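PDB 1EWQ: DNA mismatch repair protein MutS from Thermus aquaticus, which binds mismatched DNA and takes part in its repair, with a weak ATPase activity. Local coordinates for residues L166-F171 with R251-T256; E261-L266 with L287-L292. All coordinates share one frame; numbering follows the deposited sequence.

Interaction 1: L166-F171 with R251-T256; sequences LYDELF and RLPEAT. With EDO (1,2-ethanediol), chain G.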
ATOM      1  N   LEU C 166     -12.290  18.046 -21.364  1.00 31.69           N
ATOM      2  CA  LEU C 166     -10.854  18.016 -21.127  1.00 31.20           C
ATOM      3  C   LEU C 166     -10.572  16.884 -20.151  1.00 30.69           C
ATOM      4  O   LEU C 166      -9.808  15.974 -20.454  1.00 30.29           O
ATOM      5  CB  LEU C 166     -10.363  19.331 -20.521  1.00 31.10           C
ATOM      6  CG  LEU C 166      -8.954  19.227 -19.915  1.00 31.79           C
ATOM      7  CD1 LEU C 166      -7.922  19.005 -21.034  1.00 31.22           C
ATOM      8  CD2 LEU C 166      -8.646  20.487 -19.119  1.00 31.69           C
ATOM      9  N   TYR C 167     -11.199  16.950 -18.981  1.00 30.25           N
ATOM     10  CA  TYR C 167     -11.000  15.923 -17.972  1.00 30.38           C
ATOM     11  C   TYR C 167     -11.226  14.518 -18.514  1.00 29.81           C
ATOM     12  O   TYR C 167     -10.433  13.622 -18.229  1.00 29.82           O
ATOM     13  CB  TYR C 167     -11.892  16.176 -16.753  1.00 31.53           C
ATOM     14  CG  TYR C 167     -11.454  17.370 -15.914  1.00 32.76           C
ATOM     15  CD1 TYR C 167     -10.270  18.058 -16.203  1.00 33.41           C
ATOM     16  CD2 TYR C 167     -12.224  17.812 -14.841  1.00 33.25           C
ATOM     17  CE1 TYR C 167      -9.865  19.167 -15.441  1.00 34.07           C
ATOM     18  CE2 TYR C 167     -11.831  18.911 -14.075  1.00 34.22           C
ATOM     19  CZ  TYR C 167     -10.652  19.584 -14.382  1.00 34.38           C
ATOM     20  OH  TYR C 167     -10.282  20.683 -13.638  1.00 35.37           O
ATOM     21  N   ASP C 168     -12.283  14.316 -19.300  1.00 28.67           N
ATOM     22  CA  ASP C 168     -12.527  12.987 -19.853  1.00 28.38           C
ATOM     23  C   ASP C 168     -11.419  12.545 -20.795  1.00 27.83           C
ATOM     24  O   ASP C 168     -11.019  11.386 -20.779  1.00 27.40           O
ATOM     25  CB  ASP C 168     -13.858  12.920 -20.603  1.00 28.18           C
ATOM     26  CG  ASP C 168     -15.045  12.807 -19.679  1.00 28.08           C
ATOM     27  OD1 ASP C 168     -14.890  12.268 -18.565  1.00 28.14           O
ATOM     28  OD2 ASP C 168     -16.140  13.241 -20.079  1.00 28.18           O
ATOM     29  N   GLU C 169     -10.933  13.464 -21.625  1.00 27.75           N
ATOM     30  CA  GLU C 169      -9.868  13.127 -22.560  1.00 27.44           C
ATOM     31  C   GLU C 169      -8.625  12.746 -21.788  1.00 26.99           C
ATOM     32  O   GLU C 169      -7.903  11.832 -22.168  1.00 26.35           O
ATOM     33  CB  GLU C 169      -9.529  14.303 -23.483  1.00 27.42           C
ATOM     34  CG  GLU C 169     -10.150  14.230 -24.853  1.00 27.95           C
ATOM     35  CD  GLU C 169      -9.929  12.894 -25.550  1.00 27.90           C
ATOM     36  OE1 GLU C 169      -8.790  12.560 -25.921  1.00 27.95           O
ATOM     37  OE2 GLU C 169     -10.920  12.173 -25.722  1.00 28.77           O
ATOM     38  N   LEU C 170      -8.383  13.463 -20.700  1.00 27.08           N
ATOM     39  CA  LEU C 170      -7.217  13.214 -19.865  1.00 27.28           C
ATOM     40  C   LEU C 170      -7.340  11.839 -19.204  1.00 26.95           C
ATOM     41  O   LEU C 170      -6.407  11.038 -19.243  1.00 26.76           O
ATOM     42  CB  LEU C 170      -7.092  14.320 -18.801  1.00 28.03           C
ATOM     43  CG  LEU C 170      -5.835  14.448 -17.918  1.00 28.45           C
ATOM     44  CD1 LEU C 170      -5.656  13.193 -17.105  1.00 29.27           C
ATOM     45  CD2 LEU C 170      -4.616  14.695 -18.773  1.00 28.31           C
ATOM     46  N   PHE C 171      -8.501  11.553 -18.624  1.00 26.44           N
ATOM     47  CA  PHE C 171      -8.699  10.274 -17.954  1.00 26.07           C
ATOM     48  C   PHE C 171      -8.526   9.041 -18.847  1.00 26.04           C
ATOM     49  O   PHE C 171      -7.872   8.078 -18.451  1.00 25.93           O
ATOM     50  CB  PHE C 171     -10.075  10.205 -17.314  1.00 26.00           C
ATOM     51  CG  PHE C 171     -10.281   8.974 -16.508  1.00 26.03           C
ATOM     52  CD1 PHE C 171      -9.853   8.920 -15.188  1.00 26.04           C
ATOM     53  CD2 PHE C 171     -10.852   7.842 -17.077  1.00 26.04           C
ATOM     54  CE1 PHE C 171      -9.985   7.759 -14.449  1.00 26.04           C
ATOM     55  CE2 PHE C 171     -10.987   6.667 -16.338  1.00 26.25           C
ATOM     56  CZ  PHE C 171     -10.554   6.626 -15.027  1.00 25.65           C
ATOM     57  N   ARG C 251     -17.458   8.431 -27.753  1.00 25.48           N
ATOM     58  CA  ARG C 251     -17.207   9.115 -26.494  1.00 25.43           C
ATOM     59  C   ARG C 251     -17.284   8.107 -25.337  1.00 25.02           C
ATOM     60  O   ARG C 251     -18.247   7.336 -25.240  1.00 24.33           O
ATOM     61  CB  ARG C 251     -18.260  10.203 -26.273  1.00 26.65           C
ATOM     62  CG  ARG C 251     -18.314  11.288 -27.341  1.00 28.94           C
ATOM     63  CD  ARG C 251     -17.152  12.241 -27.174  1.00 31.43           C
ATOM     64  NE  ARG C 251     -17.261  13.415 -28.034  1.00 33.13           N
ATOM     65  CZ  ARG C 251     -16.537  14.523 -27.879  1.00 33.63           C
ATOM     66  NH1 ARG C 251     -15.646  14.619 -26.894  1.00 33.36           N
ATOM     67  NH2 ARG C 251     -16.713  15.537 -28.713  1.00 34.55           N
ATOM     68  N   LEU C 252     -16.275   8.127 -24.467  1.00 24.40           N
ATOM     69  CA  LEU C 252     -16.228   7.256 -23.291  1.00 24.49           C
ATOM     70  C   LEU C 252     -15.857   8.071 -22.045  1.00 24.41           C
ATOM     71  O   LEU C 252     -14.705   8.077 -21.611  1.00 24.41           O
ATOM     72  CB  LEU C 252     -15.209   6.131 -23.485  1.00 24.24           C
ATOM     73  CG  LEU C 252     -15.526   5.066 -24.538  1.00 24.69           C
ATOM     74  CD1 LEU C 252     -14.335   4.122 -24.663  1.00 24.56           C
ATOM     75  CD2 LEU C 252     -16.778   4.303 -24.155  1.00 24.02           C
ATOM     76  N   PRO C 253     -16.834   8.781 -21.466  1.00 24.06           N
ATOM     77  CA  PRO C 253     -16.585   9.592 -20.270  1.00 23.69           C
ATOM     78  C   PRO C 253     -15.904   8.773 -19.177  1.00 23.49           C
ATOM     79  O   PRO C 253     -15.979   7.544 -19.173  1.00 23.11           O
ATOM     80  CB  PRO C 253     -17.989  10.032 -19.852  1.00 23.84           C
ATOM     81  CG  PRO C 253     -18.702  10.144 -21.151  1.00 24.00           C
ATOM     82  CD  PRO C 253     -18.235   8.905 -21.903  1.00 24.25           C
ATOM     83  N   GLU C 254     -15.240   9.460 -18.253  1.00 23.34           N
ATOM     84  CA  GLU C 254     -14.580   8.787 -17.144  1.00 23.49           C
ATOM     85  C   GLU C 254     -15.579   7.937 -16.352  1.00 22.91           C
ATOM     86  O   GLU C 254     -15.284   6.804 -15.975  1.00 22.72           O
ATOM     87  CB  GLU C 254     -13.936   9.807 -16.199  1.00 23.88           C
ATOM     88  CG  GLU C 254     -13.217   9.158 -15.012  1.00 25.15           C
ATOM     89  CD  GLU C 254     -12.583  10.180 -14.076  1.00 25.94           C
ATOM     90  OE1 GLU C 254     -12.079  11.218 -14.571  1.00 26.03           O
ATOM     91  OE2 GLU C 254     -12.577   9.928 -12.848  1.00 26.46           O
ATOM     92  N   ALA C 255     -16.759   8.490 -16.098  1.00 22.51           N
ATOM     93  CA  ALA C 255     -17.778   7.768 -15.338  1.00 22.42           C
ATOM     94  C   ALA C 255     -18.077   6.417 -15.980  1.00 22.51           C
ATOM     95  O   ALA C 255     -18.235   5.409 -15.295  1.00 22.56           O
ATOM     96  CB  ALA C 255     -19.052   8.603 -15.254  1.00 22.42           C
ATOM     97  N   THR C 256     -18.143   6.414 -17.306  1.00 22.30           N
ATOM     98  CA  THR C 256     -18.420   5.209 -18.076  1.00 21.93           C
ATOM     99  C   THR C 256     -17.267   4.212 -18.017  1.00 22.09           C
ATOM    100  O   THR C 256     -17.472   3.028 -17.753  1.00 21.77           O
ATOM    101  CB  THR C 256     -18.690   5.562 -19.549  1.00 21.64           C
ATOM    102  OG1 THR C 256     -19.912   6.298 -19.641  1.00 21.12           O
ATOM    103  CG2 THR C 256     -18.771   4.304 -20.401  1.00 21.38           C
TER
HETATM  104  C1  EDO G 902     -15.235  11.091 -24.291  1.00 64.10           C
HETATM  105  O1  EDO G 902     -16.045  12.212 -23.863  1.00 64.27           O
HETATM  106  C2  EDO G 902     -13.867  11.169 -23.671  1.00 64.61           C
HETATM  107  O2  EDO G 902     -13.527   9.902 -23.139  1.00 64.51           O
HETATM  108  O   HOH W   1     -16.902  11.370 -16.599  1.00 30.53           O
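D168 and F171, one turn apart on helix 163-173, meet the residues that open helix 254-259. The carboxylate of D168 takes the first amide of that helix: E254 N donates to D168 OD1 at 2.8 Å, nearly straight (172°) but from above the carboxylate plane. Water 1 donates to the same D168 OD1 (3.0 Å) and accepts from A255 N (2.9 Å), tying this oxygen to two successive amides. Beside that bond, D168 OD2 rests against P253 CB at 3.7 Å.

E254 reaches back over one face of F171. Its CG is anti to the backbone N (chi1 -180°) and its chain stays extended, which lays the carboxylate almost flat against the ring, the planes 16° apart; E254 OE1 lies 3.3 Å from F171 CD1. Salt bridges to R197 at OE1 and R258 at OE2 hold the E254 carboxylate.

At the near end of the loop a 1,2-ethanediol, probably from crystallisation, donates from its O2 to L252 O (2.7 Å) and lays its C2 on D168 CB (3.5 Å). Further out, L166, E169 and L170 pack on strand 143-149, as expected of a sheet-covering helix in the RNase H-like connector domain of MutS, here meeting the loop and first turn of helix 254-259.

Interaction 2: E261-L266 with L287-L292; sequences EVFEPL and LLQSWL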
ATOM      1  N   GLU C 261     -15.649  -0.708 -15.923  1.00 26.29           N
ATOM      2  CA  GLU C 261     -14.378  -1.335 -15.583  1.00 26.47           C
ATOM      3  C   GLU C 261     -13.606  -1.748 -16.837  1.00 26.65           C
ATOM      4  O   GLU C 261     -13.181  -2.891 -16.965  1.00 26.20           O
ATOM      5  CB  GLU C 261     -14.617  -2.563 -14.696  1.00 26.39           C
ATOM      6  CG  GLU C 261     -15.468  -2.279 -13.474  1.00 26.81           C
ATOM      7  CD  GLU C 261     -15.642  -3.484 -12.583  1.00 26.90           C
ATOM      8  OE1 GLU C 261     -14.783  -3.713 -11.703  1.00 27.58           O
ATOM      9  OE2 GLU C 261     -16.637  -4.206 -12.773  1.00 27.14           O
ATOM     10  N   VAL C 262     -13.439  -0.813 -17.764  1.00 27.07           N
ATOM     11  CA  VAL C 262     -12.717  -1.094 -18.997  1.00 27.77           C
ATOM     12  C   VAL C 262     -11.224  -1.289 -18.741  1.00 28.66           C
ATOM     13  O   VAL C 262     -10.630  -2.278 -19.184  1.00 28.11           O
ATOM     14  CB  VAL C 262     -12.889   0.045 -20.026  1.00 27.51           C
ATOM     15  CG1 VAL C 262     -12.088  -0.269 -21.281  1.00 27.60           C
ATOM     16  CG2 VAL C 262     -14.360   0.223 -20.372  1.00 27.51           C
ATOM     17  N   PHE C 263     -10.630  -0.349 -18.014  1.00 29.55           N
ATOM     18  CA  PHE C 263      -9.206  -0.401 -17.709  1.00 31.08           C
ATOM     19  C   PHE C 263      -8.896  -0.623 -16.231  1.00 32.43           C
ATOM     20  O   PHE C 263      -7.853  -1.177 -15.893  1.00 32.57           O
ATOM     21  CB  PHE C 263      -8.525   0.890 -18.178  1.00 30.05           C
ATOM     22  CG  PHE C 263      -8.599   1.105 -19.655  1.00 29.62           C
ATOM     23  CD1 PHE C 263      -9.237   2.219 -20.176  1.00 28.96           C
ATOM     24  CD2 PHE C 263      -8.029   0.190 -20.530  1.00 29.44           C
ATOM     25  CE1 PHE C 263      -9.307   2.420 -21.538  1.00 29.09           C
ATOM     26  CE2 PHE C 263      -8.096   0.385 -21.906  1.00 29.42           C
ATOM     27  CZ  PHE C 263      -8.734   1.499 -22.413  1.00 29.11           C
ATOM     28  N   GLU C 264      -9.798  -0.182 -15.361  1.00 34.18           N
ATOM     29  CA  GLU C 264      -9.624  -0.324 -13.916  1.00 35.90           C
ATOM     30  C   GLU C 264     -10.850  -0.978 -13.304  1.00 36.62           C
ATOM     31  O   GLU C 264     -11.972  -0.743 -13.744  1.00 36.51           O
ATOM     32  CB  GLU C 264      -9.403   1.046 -13.283  1.00 36.72           C
ATOM     33  CG  GLU C 264      -8.102   1.692 -13.713  1.00 39.06           C
ATOM     34  CD  GLU C 264      -8.111   3.196 -13.525  1.00 40.13           C
ATOM     35  OE1 GLU C 264      -7.110   3.853 -13.904  1.00 40.82           O
ATOM     36  OE2 GLU C 264      -9.126   3.712 -12.997  1.00 41.17           O
ATOM     37  N   PRO C 265     -10.650  -1.809 -12.273  1.00 37.43           N
ATOM     38  CA  PRO C 265     -11.742  -2.510 -11.595  1.00 38.42           C
ATOM     39  C   PRO C 265     -12.398  -1.706 -10.477  1.00 39.60           C
ATOM     40  O   PRO C 265     -11.812  -0.768  -9.940  1.00 39.32           O
ATOM     41  CB  PRO C 265     -11.053  -3.749 -11.056  1.00 38.26           C
ATOM     42  CG  PRO C 265      -9.724  -3.182 -10.612  1.00 37.82           C
ATOM     43  CD  PRO C 265      -9.340  -2.266 -11.771  1.00 37.53           C
ATOM     44  N   LEU C 266     -13.620  -2.084 -10.130  1.00 41.23           N
ATOM     45  CA  LEU C 266     -14.329  -1.407  -9.057  1.00 43.28           C
ATOM     46  C   LEU C 266     -14.034  -2.138  -7.748  1.00 44.49           C
ATOM     47  O   LEU C 266     -13.704  -1.508  -6.742  1.00 44.94           O
ATOM     48  CB  LEU C 266     -15.836  -1.393  -9.325  1.00 42.98           C
ATOM     49  CG  LEU C 266     -16.318  -0.435 -10.417  1.00 42.85           C
ATOM     50  CD1 LEU C 266     -17.778  -0.693 -10.687  1.00 42.82           C
ATOM     51  CD2 LEU C 266     -16.105   1.009  -9.988  1.00 42.68           C
ATOM     52  N   LEU C 287      -1.447  -0.991 -28.844  1.00 21.79           N
ATOM     53  CA  LEU C 287      -2.371  -0.729 -29.934  1.00 21.73           C
ATOM     54  C   LEU C 287      -3.795  -1.114 -29.515  1.00 22.14           C
ATOM     55  O   LEU C 287      -4.744  -0.368 -29.767  1.00 22.19           O
ATOM     56  CB  LEU C 287      -1.988  -1.527 -31.176  1.00 21.25           C
ATOM     57  CG  LEU C 287      -2.905  -1.281 -32.381  1.00 20.76           C
ATOM     58  CD1 LEU C 287      -2.659   0.147 -32.895  1.00 19.91           C
ATOM     59  CD2 LEU C 287      -2.617  -2.311 -33.486  1.00 19.76           C
ATOM     60  N   LEU C 288      -3.945  -2.274 -28.871  1.00 21.79           N
ATOM     61  CA  LEU C 288      -5.268  -2.705 -28.440  1.00 21.76           C
ATOM     62  C   LEU C 288      -5.835  -1.705 -27.438  1.00 21.67           C
ATOM     63  O   LEU C 288      -7.007  -1.369 -27.485  1.00 21.36           O
ATOM     64  CB  LEU C 288      -5.216  -4.108 -27.811  1.00 21.19           C
ATOM     65  CG  LEU C 288      -6.561  -4.652 -27.306  1.00 21.31           C
ATOM     66  CD1 LEU C 288      -7.645  -4.437 -28.361  1.00 20.50           C
ATOM     67  CD2 LEU C 288      -6.427  -6.134 -26.954  1.00 21.28           C
ATOM     68  N   GLN C 289      -4.997  -1.222 -26.534  1.00 21.98           N
ATOM     69  CA  GLN C 289      -5.472  -0.268 -25.552  1.00 22.49           C
ATOM     70  C   GLN C 289      -5.892   1.024 -26.244  1.00 22.48           C
ATOM     71  O   GLN C 289      -6.870   1.661 -25.858  1.00 21.93           O
ATOM     72  CB  GLN C 289      -4.394   0.017 -24.505  1.00 23.07           C
ATOM     73  CG  GLN C 289      -4.871   0.995 -23.449  1.00 25.26           C
ATOM     74  CD  GLN C 289      -4.045   0.951 -22.179  1.00 26.38           C
ATOM     75  OE1 GLN C 289      -2.819   0.984 -22.224  1.00 27.06           O
ATOM     76  NE2 GLN C 289      -4.720   0.889 -21.035  1.00 26.97           N
ATOM     77  N   SER C 290      -5.155   1.391 -27.286  1.00 22.93           N
ATOM     78  CA  SER C 290      -5.446   2.604 -28.036  1.00 23.98           C
ATOM     79  C   SER C 290      -6.808   2.503 -28.724  1.00 24.38           C
ATOM     80  O   SER C 290      -7.558   3.486 -28.794  1.00 24.49           O
ATOM     81  CB  SER C 290      -4.358   2.836 -29.076  1.00 24.26           C
ATOM     82  OG  SER C 290      -4.539   4.085 -29.710  1.00 26.60           O
ATOM     83  N   TRP C 291      -7.118   1.304 -29.224  1.00 24.53           N
ATOM     84  CA  TRP C 291      -8.383   1.046 -29.904  1.00 24.70           C
ATOM     85  C   TRP C 291      -9.524   1.097 -28.895  1.00 24.78           C
ATOM     86  O   TRP C 291     -10.582   1.644 -29.179  1.00 24.82           O
ATOM     87  CB  TRP C 291      -8.356  -0.322 -30.605  1.00 24.26           C
ATOM     88  CG  TRP C 291      -7.498  -0.354 -31.859  1.00 24.71           C
ATOM     89  CD1 TRP C 291      -6.700   0.648 -32.338  1.00 24.55           C
ATOM     90  CD2 TRP C 291      -7.367  -1.445 -32.780  1.00 24.44           C
ATOM     91  NE1 TRP C 291      -6.082   0.249 -33.501  1.00 24.65           N
ATOM     92  CE2 TRP C 291      -6.473  -1.032 -33.793  1.00 24.76           C
ATOM     93  CE3 TRP C 291      -7.923  -2.734 -32.846  1.00 24.70           C
ATOM     94  CZ2 TRP C 291      -6.117  -1.862 -34.863  1.00 24.50           C
ATOM     95  CZ3 TRP C 291      -7.572  -3.561 -33.915  1.00 24.40           C
ATOM     96  CH2 TRP C 291      -6.675  -3.118 -34.908  1.00 24.66           C
ATOM     97  N   LEU C 292      -9.310   0.520 -27.719  1.00 24.84           N
ATOM     98  CA  LEU C 292     -10.335   0.554 -26.682  1.00 25.13           C
ATOM     99  C   LEU C 292     -10.539   1.990 -26.175  1.00 24.92           C
ATOM    100  O   LEU C 292     -11.655   2.384 -25.856  1.00 24.65           O
ATOM    101  CB  LEU C 292      -9.947  -0.360 -25.514  1.00 25.18           C
ATOM    102  CG  LEU C 292     -10.220  -1.860 -25.679  1.00 25.86           C
ATOM    103  CD1 LEU C 292      -9.547  -2.627 -24.545  1.00 26.15           C
ATOM    104  CD2 LEU C 292     -11.722  -2.124 -25.675  1.00 25.55           C
TER
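F263 reaches from the loop 261-266 to helix 282-293, bridging backbones whose nearest CA atoms, those of F263 and Q289, are 8.7 Å apart. Its CB bond points at the helix, and chi1 of -63° sets CG anti to the carbonyl carbon, sending the ring onward in the same direction. At the root of the ring, CG is still 4.1 Å from Q289 NE2. One atom further, F263 CD2 meets Q289 NE2 at 3.4 Å, and F263 CE2 has two neighbours in the same side chain, one of them the aliphatic Q289 CG at 3.6 Å. The amide plane is turned 61° from the ring, and the approach is oblique, so the geometry supports van der Waals packing and not a flat stack. The tip, F263 CZ, passes Q289 and reaches L292 CB at 3.8 Å, with Q289 O at 3.9 Å. Q289 and L292 are three residues apart, so they present neighbouring positions on one side of the helix to a single ring.

The loop takes its course from the end of helix 254-259, where E261, with positive phi (47°), closes a Schellman motif. Right after it, V262 turns its own CB toward helix 282-293 and lays CG1 over the centre of one face of the F263 ring, 3.8 Å above the plane. F273 of helix 272-276 touches L288, Q289 and L292 and exchanges a backbone hydrogen bond with V262, while E130 touches Q289.

Interaction 1 closes at T256 before interaction 2 opens at E261, and helix 254-259 carries the chain from one to the other. Their centres lie about 12 Å apart and they touch directly: L252 CD1 packs on L292 O at 3.4 Å, and F171 CZ lies 3.8 Å from E264 OE2. The result is a continuous patch that joins helix 163-173, in the domain II range, to helix 282-293, in the domain III range; R251 and T256 also bond to the region of strand 621-625, within the domain V range. The nearest atoms are about 37 Å (interaction 1) and about 33 Å (interaction 2) from the bound DNA, and both contacts lie away from the predicted ATP site.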